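Long-range contacts in prolyl-tRNA synthetase (Naegleria fowleri, PDB 6UYH), which probably attaches proline to its cognate tRNA in an ATP-dependent reaction, and binds halofuginone and an ATP analogue: residues V157-S162 with R274-M279; S33-Y38 with P49-V54; K444-Y449 with L491-P496. All coordinates share one frame; numbering follows the deposited sequence.

Overall arrangement
Along the chain the contacts follow in series: interaction 2 near the N-terminus, interaction 1 in the class II catalytic core, and interaction 3 in the C-terminal prolyl-tRNA synthetase region. The first two are neighbours, with centres about 12 Å apart. Helix 274-283 of interaction 1 packs on helix 49-67 of interaction 2, Leu276 resting on Cys51 and Val54, so the nucleotide-binding elements continue directly into the N-terminal packing. Interaction 3 stands alone, its centre about 31 Å from that of interaction 1 and about 43 Å from that of interaction 2; interactions 2 and 3 lie on opposite sides of the chain's centre. It joins parts of the C-terminal region to each other without touching the other two.

Interaction 1 (V157-S162 with R274-M279); sequences VPFIRS and RTLGVM. With ANP (phosphoaminophosphonic acid-adenylate ester), chain C.
Arg274 grips the backbone oxygen of Ile160 side-on with two nitrogens: NE lies 2.9 Å from Ile160 O, on a lone pair in the carbonyl plane, and NH2 reaches the same Ile160 O at 2.9 Å, tilted from that plane. The adjoining NH1/NH2 edge holds the γ-phosphate of the nucleotide, NH2 being shared: NH2 of Arg274 is 2.8 Å from O3G and NH1 2.9 Å from O3G. An otherwise extended chain bent at chi3 (-65°) lets this one flat group serve both acceptors, which fixes its rotation. Arg161 brings NH1 to O2G of the same phosphate (3.1 Å); its guanidinium, turned 75° from that of Arg274, also meets Glu152 and the C-terminal carboxylate of Tyr513. The two arginines thus converge on one anion. The backbone of Ser162 reads the adenine, giving its N-H to N1 and accepting from N6.

Behind this polar layer the packing is apolar. Gly277, bare of a side chain, admits Phe159 CB to 3.4 Å from its backbone N, while Leu276 CB sits over the Phe159 ring face, 4.1 Å from the centroid. Ile160 CD1 lies against the backbone at Gly277 and Val278, near Val278 CG2. Loop 157-162 joins two antiparallel strands and Arg274 lies between strand 261-272 and the helix that follows, an arrangement characteristic of motifs 2 and 3 framing the ATP site of class II aminoacyl-tRNA synthetases.

Interaction 2 (S33-Y38 with P49-V54); sequences SEFLDY and PNCWFV
Phe35 lies with one ring face against the first turn of helix 49-67, and its contacts can be traced outward. CB begins beside Cys51 CB, and the first torsion, -108°, is turned well off a staggered position as the ring lies over the helix backbone. CG also faces Cys51 CB, and at the near rim Phe35 CD1 is 3.5 Å from Cys51 CB. The middle of the ring sits squarely under Cys51 CA, which is 3.7 Å from the centroid and only 10° off the normal, a CH-pi contact; CE1 lies near the same CA. On one flank CD2 and CE2 run along Asn50, Phe35 CE2 coming within 3.9 Å of Asn50 CB. The tip, Phe35 CZ, is 3.6 Å from Asn50 O, and Phe35 CZ is 3.9 Å from Val54 CG2, one helical turn on.

Just before Phe35, Glu34 takes positive phi in a Schellman motif that ends helix 22-32, and the chain then enters the small hairpin 36-38 with 45-47, which leads into helix 49-67. Two waters bridge the turn to the helix start: one donates to Ser33 O and accepts from Asn50 ND2, the other donates to Glu34 O and accepts from Asn50 N, a first-turn N-H. A polar asparagine suits this wetter border, as the small cysteine suits the ring face. Cys51 SG, placed anti to its backbone N (chi1 166°), approaches the ring obliquely, 4.8 Å from the centroid. Met279 and Ile280 of helix 274-283 also touch Phe35, while Asp37 OD2 is hydrogen-bonded to NE1 of Trp131 of the second subunit.

Interaction 3 (K444-Y449 with L491-P496); sequences KAAEEY and LENFYP
Tyr449 and Tyr495 press together where the packing is tightest: Tyr495 CD1 stands 3.3 Å from Tyr449 CG, over one face of the Tyr449 ring and offset toward its rim. The planes meet obliquely at 33°, with centroids 4.9 Å apart. Both rings leave with CG anti to N (chi1 175° for Tyr449), which carries each across to the other segment. Further along Tyr449, Pro496 CD lies 3.5 Å from CZ, and Phe494 O approaches CE2 at 3.3 Å.

On its other flank Tyr495 lies along the helix backbone. Alanine suits this place, since its methyl is small enough for Tyr495 CD2 to come within 3.5 Å of Ala446 CA. The contact thins toward solvent at exposed Pro496 and at exposed Ala445, whose CB meets Tyr495 CE2 and whose O lies over the Tyr495 ring. The loop keeps its shape by an Asx turn, Asn493 OD1 accepting from Tyr495 N (2.9 Å).

No hydrogen bond crosses between the segments. Helix 444-457 follows strand 435-440, on whose Ile438 and Pro439 Phe494 packs; the loop joins strands 474-479 and 505-512. The Glu447 carboxylate is hydrogen-bonded to Thr209, Asn211 and, on strand 474-479, Ser475.

Interaction 1 (V157-S162 with R274-M279)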
loop_
_atom_site.group_PDB
_atom_site.type_symbol
_atom_site.label_atom_id
_atom_site.label_comp_id
_atom_site.label_asym_id
_atom_site.label_seq_id
_atom_site.Cartn_x
_atom_site.Cartn_y
_atom_site.Cartn_z
ATOM N N VAL A 157 -0.285 -2.762 -22.409
ATOM C CA VAL A 157 -0.509 -4.193 -22.261
ATOM C C VAL A 157 -0.903 -4.434 -20.809
ATOM O O VAL A 157 -0.160 -4.054 -19.897
ATOM C CB VAL A 157 0.727 -5.034 -22.629
ATOM C CG1 VAL A 157 0.454 -6.531 -22.398
ATOM C CG2 VAL A 157 1.140 -4.783 -24.084
ATOM N N PRO A 158 -2.068 -5.021 -20.531
ATOM C CA PRO A 158 -2.451 -5.267 -19.136
ATOM C C PRO A 158 -1.305 -5.908 -18.369
ATOM O O PRO A 158 -0.656 -6.836 -18.855
ATOM C CB PRO A 158 -3.658 -6.204 -19.263
ATOM C CG PRO A 158 -4.286 -5.790 -20.581
ATOM C CD PRO A 158 -3.095 -5.484 -21.488
ATOM N N PHE A 159 -1.023 -5.349 -17.187
ATOM C CA PHE A 159 0.061 -5.714 -16.279
ATOM C C PHE A 159 1.450 -5.406 -16.834
ATOM O O PHE A 159 2.244 -4.770 -16.141
ATOM C CB PHE A 159 -0.000 -7.194 -15.875
ATOM C CG PHE A 159 -1.290 -7.592 -15.216
ATOM C CD1 PHE A 159 -1.688 -7.013 -14.013
ATOM C CD2 PHE A 159 -2.098 -8.552 -15.788
ATOM C CE1 PHE A 159 -2.887 -7.378 -13.404
ATOM C CE2 PHE A 159 -3.293 -8.935 -15.181
ATOM C CZ PHE A 159 -3.685 -8.346 -13.981
ATOM N N ILE A 160 1.753 -5.828 -18.072
ATOM C CA ILE A 160 3.125 -5.721 -18.577
ATOM C C ILE A 160 3.531 -4.269 -18.777
ATOM O O ILE A 160 4.685 -3.892 -18.514
ATOM C CB ILE A 160 3.280 -6.499 -19.896
ATOM C CG1 ILE A 160 2.925 -7.975 -19.706
ATOM C CG2 ILE A 160 4.707 -6.321 -20.441
ATOM C CD1 ILE A 160 3.882 -8.732 -18.799
ATOM N N ARG A 161 2.623 -3.448 -19.315
ATOM C CA ARG A 161 2.955 -2.067 -19.679
ATOM C C ARG A 161 1.686 -1.229 -19.523
ATOM O O ARG A 161 0.886 -1.123 -20.453
ATOM C CB ARG A 161 3.507 -1.971 -21.095
ATOM C CG ARG A 161 4.023 -0.557 -21.419
ATOM C CD ARG A 161 4.616 -0.447 -22.816
ATOM N NE ARG A 161 5.744 -1.361 -22.976
ATOM C CZ ARG A 161 6.926 -1.200 -22.390
ATOM N NH1 ARG A 161 7.150 -0.149 -21.609
ATOM N NH2 ARG A 161 7.890 -2.095 -22.584
ATOM N N SER A 162 1.516 -0.639 -18.343
ATOM C CA SER A 162 0.349 0.192 -18.079
ATOM C C SER A 162 0.803 1.616 -17.783
ATOM O O SER A 162 1.951 1.852 -17.398
ATOM C CB SER A 162 -0.507 -0.389 -16.938
ATOM O OG SER A 162 0.217 -0.572 -15.727
ATOM N N ARG A 274 4.067 -5.747 -13.333
ATOM C CA ARG A 274 4.428 -6.543 -14.502
ATOM C C ARG A 274 4.569 -8.020 -14.140
ATOM O O ARG A 274 4.247 -8.899 -14.953
ATOM C CB ARG A 274 5.732 -5.990 -15.108
ATOM C CG ARG A 274 6.403 -6.901 -16.122
ATOM C CD ARG A 274 7.585 -6.186 -16.787
ATOM N NE ARG A 274 7.142 -5.046 -17.577
ATOM C CZ ARG A 274 7.951 -4.299 -18.305
ATOM N NH1 ARG A 274 9.252 -4.594 -18.363
ATOM N NH2 ARG A 274 7.457 -3.270 -18.985
ATOM N N THR A 275 5.035 -8.304 -12.924
ATOM C CA THR A 275 5.143 -9.676 -12.423
ATOM C C THR A 275 3.875 -10.479 -12.663
ATOM O O THR A 275 3.940 -11.655 -13.041
ATOM C CB THR A 275 5.445 -9.666 -10.919
ATOM O OG1 THR A 275 4.531 -8.784 -10.248
ATOM C CG2 THR A 275 6.863 -9.206 -10.666
ATOM N N LEU A 276 2.714 -9.866 -12.425
ATOM C CA LEU A 276 1.448 -10.579 -12.588
ATOM C C LEU A 276 1.223 -10.965 -14.046
ATOM O O LEU A 276 0.710 -12.051 -14.338
ATOM C CB LEU A 276 0.282 -9.724 -12.087
ATOM C CG LEU A 276 -0.068 -9.821 -10.595
ATOM C CD1 LEU A 276 1.089 -9.366 -9.741
ATOM C CD2 LEU A 276 -1.294 -8.992 -10.296
ATOM N N GLY A 277 1.570 -10.069 -14.973
ATOM C CA GLY A 277 1.414 -10.380 -16.387
ATOM C C GLY A 277 2.298 -11.529 -16.824
ATOM O O GLY A 277 1.864 -12.418 -17.564
ATOM N N VAL A 278 3.552 -11.528 -16.372
ATOM C CA VAL A 278 4.459 -12.626 -16.694
ATOM C C VAL A 278 3.892 -13.938 -16.178
ATOM O O VAL A 278 3.832 -14.941 -16.902
ATOM C CB VAL A 278 5.858 -12.353 -16.113
ATOM C CG1 VAL A 278 6.770 -13.557 -16.368
ATOM C CG2 VAL A 278 6.457 -11.109 -16.761
ATOM N N MET A 279 3.446 -13.936 -14.921
ATOM C CA MET A 279 2.869 -15.125 -14.304
ATOM C C MET A 279 1.746 -15.699 -15.158
ATOM O O MET A 279 1.697 -16.907 -15.425
ATOM C CB MET A 279 2.347 -14.765 -12.903
ATOM C CG MET A 279 1.763 -15.951 -12.127
ATOM S SD MET A 279 0.853 -15.360 -10.668
ATOM C CE MET A 279 -0.615 -14.636 -11.407
HETATM P PG ANP C . 10.794 -0.892 -20.082
HETATM O O1G ANP C . 11.585 -1.128 -21.282
HETATM O O2G ANP C . 9.934 0.422 -20.305
HETATM O O3G ANP C . 9.890 -2.170 -19.885
HETATM P PB ANP C . 12.135 0.620 -17.869
HETATM O O1B ANP C . 13.542 0.970 -18.000
HETATM O O2B ANP C . 11.257 1.831 -18.309
HETATM N N3B ANP C . 11.725 -0.714 -18.740
HETATM P PA ANP C . 12.286 0.787 -14.985
HETATM O O1A ANP C . 13.703 0.447 -14.733
HETATM O O2A ANP C . 12.080 2.265 -14.941
HETATM O O3A ANP C . 11.782 0.270 -16.400
HETATM O "O5'" ANP C . 11.218 0.113 -13.986
HETATM C "C5'" ANP C . 11.451 -0.939 -13.021
HETATM C "C4'" ANP C . 10.639 -2.131 -13.457
HETATM O "O4'" ANP C . 9.246 -1.762 -13.563
HETATM C "C3'" ANP C . 11.012 -2.634 -14.842
HETATM O "O3'" ANP C . 12.112 -3.532 -14.770
HETATM C "C2'" ANP C . 9.729 -3.329 -15.304
HETATM O "O2'" ANP C . 9.735 -4.694 -14.908
HETATM C "C1'" ANP C . 8.628 -2.514 -14.596
HETATM N N9 ANP C . 7.924 -1.590 -15.476
HETATM C C8 ANP C . 8.470 -0.590 -16.239
HETATM N N7 ANP C . 7.596 0.094 -16.934
HETATM C C5 ANP C . 6.381 -0.496 -16.604
HETATM C C6 ANP C . 5.061 -0.233 -17.008
HETATM N N6 ANP C . 4.713 0.766 -17.823
HETATM N N1 ANP C . 4.087 -1.032 -16.517
HETATM C C2 ANP C . 4.420 -2.002 -15.660
HETATM N N3 ANP C . 5.626 -2.331 -15.194
HETATM C C4 ANP C . 6.571 -1.538 -15.711
#

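Interaction 2 (S33-Y38 with P49-V54)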
loop_
_atom_site.group_PDB
_atom_site.type_symbol
_atom_site.label_atom_id
_atom_site.label_comp_id
_atom_site.label_asym_id
_atom_site.label_seq_id
_atom_site.Cartn_x
_atom_site.Cartn_y
_atom_site.Cartn_z
ATOM N N SER A 33 -11.420 -14.664 -15.487
ATOM C CA SER A 33 -10.955 -15.145 -14.197
ATOM C C SER A 33 -11.254 -14.184 -13.060
ATOM O O SER A 33 -10.919 -14.503 -11.916
ATOM C CB SER A 33 -9.455 -15.379 -14.230
ATOM O OG SER A 33 -8.760 -14.145 -14.390
ATOM N N GLU A 34 -11.850 -13.021 -13.357
ATOM C CA GLU A 34 -12.076 -11.945 -12.380
ATOM C C GLU A 34 -10.765 -11.374 -11.838
ATOM O O GLU A 34 -10.700 -10.884 -10.709
ATOM C CB GLU A 34 -13.000 -12.407 -11.237
ATOM C CG GLU A 34 -14.363 -12.882 -11.742
ATOM C CD GLU A 34 -15.349 -13.223 -10.639
ATOM O OE1 GLU A 34 -15.052 -12.982 -9.449
ATOM O OE2 GLU A 34 -16.437 -13.730 -10.974
ATOM N N PHE A 35 -9.702 -11.395 -12.644
ATOM C CA PHE A 35 -8.467 -10.742 -12.221
ATOM C C PHE A 35 -8.507 -9.244 -12.496
ATOM O O PHE A 35 -8.117 -8.434 -11.642
ATOM C CB PHE A 35 -7.259 -11.375 -12.927
ATOM C CG PHE A 35 -6.399 -12.222 -12.022
ATOM C CD1 PHE A 35 -5.016 -12.017 -11.963
ATOM C CD2 PHE A 35 -6.973 -13.212 -11.228
ATOM C CE1 PHE A 35 -4.227 -12.783 -11.121
ATOM C CE2 PHE A 35 -6.195 -13.985 -10.382
ATOM C CZ PHE A 35 -4.811 -13.772 -10.335
ATOM N N LEU A 36 -8.996 -8.856 -13.665
ATOM C CA LEU A 36 -8.785 -7.507 -14.164
ATOM C C LEU A 36 -10.028 -7.036 -14.901
ATOM O O LEU A 36 -10.767 -7.837 -15.481
ATOM C CB LEU A 36 -7.556 -7.467 -15.089
ATOM C CG LEU A 36 -7.132 -6.147 -15.737
ATOM C CD1 LEU A 36 -5.610 -6.120 -15.923
ATOM C CD2 LEU A 36 -7.821 -5.966 -17.085
ATOM N N ASP A 37 -10.267 -5.731 -14.868
ATOM C CA ASP A 37 -11.228 -5.142 -15.785
ATOM C C ASP A 37 -10.606 -3.952 -16.497
ATOM O O ASP A 37 -9.668 -3.328 -15.998
ATOM C CB ASP A 37 -12.511 -4.709 -15.096
ATOM C CG ASP A 37 -13.738 -5.216 -15.818
ATOM O OD1 ASP A 37 -13.646 -5.445 -17.050
ATOM O OD2 ASP A 37 -14.779 -5.401 -15.165
ATOM N N TYR A 38 -11.116 -3.682 -17.696
ATOM C CA TYR A 38 -10.728 -2.505 -18.457
ATOM C C TYR A 38 -11.407 -1.248 -17.911
ATOM O O TYR A 38 -12.388 -1.309 -17.166
ATOM C CB TYR A 38 -11.075 -2.710 -19.930
ATOM C CG TYR A 38 -10.298 -3.857 -20.520
ATOM C CD1 TYR A 38 -8.941 -3.736 -20.756
ATOM C CD2 TYR A 38 -10.910 -5.076 -20.804
ATOM C CE1 TYR A 38 -8.211 -4.778 -21.293
ATOM C CE2 TYR A 38 -10.184 -6.131 -21.338
ATOM C CZ TYR A 38 -8.834 -5.974 -21.572
ATOM O OH TYR A 38 -8.085 -7.000 -22.110
ATOM N N PRO A 49 -10.126 -8.425 -6.629
ATOM C CA PRO A 49 -9.562 -9.038 -5.403
ATOM C C PRO A 49 -8.575 -10.178 -5.628
ATOM O O PRO A 49 -7.513 -10.194 -4.994
ATOM C CB PRO A 49 -10.815 -9.518 -4.659
ATOM C CG PRO A 49 -11.855 -8.522 -5.033
ATOM C CD PRO A 49 -11.586 -8.227 -6.497
ATOM N N ASN A 50 -8.904 -11.146 -6.488
ATOM C CA ASN A 50 -8.032 -12.306 -6.659
ATOM C C ASN A 50 -6.708 -11.900 -7.280
ATOM O O ASN A 50 -5.681 -12.549 -7.062
ATOM C CB ASN A 50 -8.711 -13.362 -7.525
ATOM C CG ASN A 50 -10.017 -13.849 -6.940
ATOM O OD1 ASN A 50 -10.373 -13.518 -5.806
ATOM N ND2 ASN A 50 -10.741 -14.654 -7.710
ATOM N N CYS A 51 -6.724 -10.817 -8.036
ATOM C CA CYS A 51 -5.530 -10.290 -8.671
ATOM C C CYS A 51 -4.683 -9.500 -7.686
ATOM O O CYS A 51 -3.469 -9.718 -7.574
ATOM C CB CYS A 51 -5.966 -9.419 -9.836
ATOM S SG CYS A 51 -4.671 -8.384 -10.488
ATOM N N TRP A 52 -5.311 -8.572 -6.958
ATOM C CA TRP A 52 -4.568 -7.769 -5.995
ATOM C C TRP A 52 -3.960 -8.646 -4.909
ATOM O O TRP A 52 -2.882 -8.338 -4.397
ATOM C CB TRP A 52 -5.487 -6.699 -5.382
ATOM C CG TRP A 52 -4.722 -5.625 -4.615
ATOM C CD1 TRP A 52 -4.765 -5.382 -3.266
ATOM C CD2 TRP A 52 -3.803 -4.674 -5.166
ATOM N NE1 TRP A 52 -3.928 -4.334 -2.953
ATOM C CE2 TRP A 52 -3.331 -3.881 -4.099
ATOM C CE3 TRP A 52 -3.331 -4.417 -6.459
ATOM C CZ2 TRP A 52 -2.407 -2.849 -4.288
ATOM C CZ3 TRP A 52 -2.423 -3.385 -6.645
ATOM C CH2 TRP A 52 -1.974 -2.615 -5.562
ATOM N N PHE A 53 -4.618 -9.761 -4.581
ATOM C CA PHE A 53 -4.058 -10.716 -3.628
ATOM C C PHE A 53 -2.656 -11.166 -4.023
ATOM O O PHE A 53 -1.790 -11.354 -3.159
ATOM C CB PHE A 53 -4.974 -11.935 -3.498
ATOM C CG PHE A 53 -4.477 -12.955 -2.500
ATOM C CD1 PHE A 53 -4.820 -12.857 -1.166
ATOM C CD2 PHE A 53 -3.641 -13.997 -2.898
ATOM C CE1 PHE A 53 -4.356 -13.777 -0.249
ATOM C CE2 PHE A 53 -3.164 -14.917 -1.975
ATOM C CZ PHE A 53 -3.523 -14.804 -0.653
ATOM N N VAL A 54 -2.420 -11.376 -5.322
ATOM C CA VAL A 54 -1.088 -11.779 -5.768
ATOM C C VAL A 54 -0.069 -10.700 -5.425
ATOM O O VAL A 54 1.022 -10.986 -4.917
ATOM C CB VAL A 54 -1.089 -12.085 -7.277
ATOM C CG1 VAL A 54 0.335 -12.477 -7.735
ATOM C CG2 VAL A 54 -2.040 -13.223 -7.597
HETATM O O HOH W 1 -9.138 -15.744 -10.015
HETATM O O HOH W 2 -11.220 -11.207 -8.117
#

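Interaction 3 (K444-Y449 with L491-P496)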
loop_
_atom_site.group_PDB
_atom_site.type_symbol
_atom_site.label_atom_id
_atom_site.label_comp_id
_atom_site.label_asym_id
_atom_site.label_seq_id
_atom_site.Cartn_x
_atom_site.Cartn_y
_atom_site.Cartn_z
ATOM N N LYS A 444 27.068 0.535 -28.409
ATOM C CA LYS A 444 25.730 1.021 -28.744
ATOM C C LYS A 444 25.456 0.890 -30.238
ATOM O O LYS A 444 24.346 0.524 -30.648
ATOM C CB LYS A 444 25.568 2.478 -28.300
ATOM C CG LYS A 444 25.514 2.677 -26.796
ATOM C CD LYS A 444 25.417 4.158 -26.442
ATOM C CE LYS A 444 25.204 4.361 -24.949
ATOM N NZ LYS A 444 25.189 5.805 -24.572
ATOM N N ALA A 445 26.458 1.187 -31.067
ATOM C CA ALA A 445 26.271 1.129 -32.513
ATOM C C ALA A 445 26.033 -0.297 -32.993
ATOM O O ALA A 445 25.221 -0.524 -33.898
ATOM C CB ALA A 445 27.480 1.739 -33.221
ATOM N N ALA A 446 26.744 -1.274 -32.416
ATOM C CA ALA A 446 26.499 -2.663 -32.791
ATOM C C ALA A 446 25.082 -3.072 -32.423
ATOM O O ALA A 446 24.386 -3.723 -33.209
ATOM C CB ALA A 446 27.512 -3.590 -32.118
ATOM N N GLU A 447 24.625 -2.674 -31.237
ATOM C CA GLU A 447 23.273 -3.031 -30.825
ATOM C C GLU A 447 22.231 -2.407 -31.749
ATOM O O GLU A 447 21.233 -3.052 -32.101
ATOM C CB GLU A 447 23.039 -2.601 -29.377
ATOM C CG GLU A 447 21.658 -2.937 -28.861
ATOM C CD GLU A 447 21.534 -2.764 -27.359
ATOM O OE1 GLU A 447 22.580 -2.658 -26.672
ATOM O OE2 GLU A 447 20.381 -2.739 -26.876
ATOM N N GLU A 448 22.439 -1.152 -32.144
ATOM C CA GLU A 448 21.505 -0.503 -33.060
ATOM C C GLU A 448 21.512 -1.186 -34.423
ATOM O O GLU A 448 20.458 -1.368 -35.044
ATOM C CB GLU A 448 21.852 0.980 -33.190
ATOM C CG GLU A 448 20.994 1.745 -34.195
ATOM C CD GLU A 448 19.515 1.767 -33.832
ATOM O OE1 GLU A 448 19.179 1.677 -32.624
ATOM O OE2 GLU A 448 18.688 1.875 -34.765
ATOM N N TYR A 449 22.695 -1.568 -34.906
ATOM C CA TYR A 449 22.786 -2.313 -36.159
ATOM C C TYR A 449 21.980 -3.608 -36.095
ATOM O O TYR A 449 21.202 -3.916 -37.003
ATOM C CB TYR A 449 24.250 -2.602 -36.474
ATOM C CG TYR A 449 24.458 -3.470 -37.685
ATOM C CD1 TYR A 449 24.483 -2.913 -38.958
ATOM C CD2 TYR A 449 24.641 -4.843 -37.562
ATOM C CE1 TYR A 449 24.685 -3.697 -40.077
ATOM C CE2 TYR A 449 24.842 -5.637 -38.683
ATOM C CZ TYR A 449 24.860 -5.057 -39.934
ATOM O OH TYR A 449 25.056 -5.825 -41.061
ATOM N N LEU A 491 35.173 -16.251 -33.604
ATOM C CA LEU A 491 33.863 -15.695 -33.920
ATOM C C LEU A 491 33.975 -14.208 -34.233
ATOM O O LEU A 491 34.784 -13.498 -33.635
ATOM C CB LEU A 491 32.890 -15.912 -32.761
ATOM C CG LEU A 491 32.668 -17.396 -32.473
ATOM C CD1 LEU A 491 31.557 -17.548 -31.444
ATOM C CD2 LEU A 491 32.352 -18.167 -33.766
ATOM N N GLU A 492 33.166 -13.749 -35.182
ATOM C CA GLU A 492 33.222 -12.374 -35.656
ATOM C C GLU A 492 32.127 -11.523 -35.014
ATOM O O GLU A 492 31.044 -12.009 -34.675
ATOM C CB GLU A 492 33.093 -12.324 -37.179
ATOM N N ASN A 493 32.435 -10.241 -34.835
ATOM C CA ASN A 493 31.423 -9.269 -34.432
ATOM C C ASN A 493 30.256 -9.287 -35.425
ATOM O O ASN A 493 30.459 -9.365 -36.639
ATOM C CB ASN A 493 32.070 -7.880 -34.380
ATOM C CG ASN A 493 31.323 -6.904 -33.531
ATOM O OD1 ASN A 493 30.129 -6.675 -33.721
ATOM N ND2 ASN A 493 32.030 -6.296 -32.580
ATOM N N PHE A 494 29.026 -9.239 -34.901
ATOM C CA PHE A 494 27.842 -9.181 -35.757
ATOM C C PHE A 494 27.738 -7.871 -36.526
ATOM O O PHE A 494 27.023 -7.813 -37.531
ATOM C CB PHE A 494 26.560 -9.360 -34.939
ATOM C CG PHE A 494 26.123 -10.792 -34.779
ATOM C CD1 PHE A 494 27.047 -11.825 -34.752
ATOM C CD2 PHE A 494 24.772 -11.103 -34.652
ATOM C CE1 PHE A 494 26.633 -13.144 -34.596
ATOM C CE2 PHE A 494 24.360 -12.419 -34.504
ATOM C CZ PHE A 494 25.291 -13.434 -34.473
ATOM N N TYR A 495 28.413 -6.821 -36.069
ATOM C CA TYR A 495 28.388 -5.518 -36.714
ATOM C C TYR A 495 29.645 -5.378 -37.561
ATOM O O TYR A 495 30.738 -5.204 -36.997
ATOM C CB TYR A 495 28.320 -4.420 -35.652
ATOM C CG TYR A 495 28.254 -2.995 -36.154
ATOM C CD1 TYR A 495 27.695 -2.681 -37.392
ATOM C CD2 TYR A 495 28.742 -1.953 -35.370
ATOM C CE1 TYR A 495 27.636 -1.363 -37.831
ATOM C CE2 TYR A 495 28.687 -0.643 -35.797
ATOM C CZ TYR A 495 28.134 -0.351 -37.025
ATOM O OH TYR A 495 28.085 0.958 -37.444
ATOM N N PRO A 496 29.555 -5.455 -38.899
ATOM C CA PRO A 496 30.783 -5.497 -39.715
ATOM C C PRO A 496 31.669 -4.272 -39.574
ATOM O O PRO A 496 32.897 -4.393 -39.706
ATOM C CB PRO A 496 30.247 -5.637 -41.149
ATOM C CG PRO A 496 28.893 -6.227 -40.989
ATOM C CD PRO A 496 28.349 -5.628 -39.724
#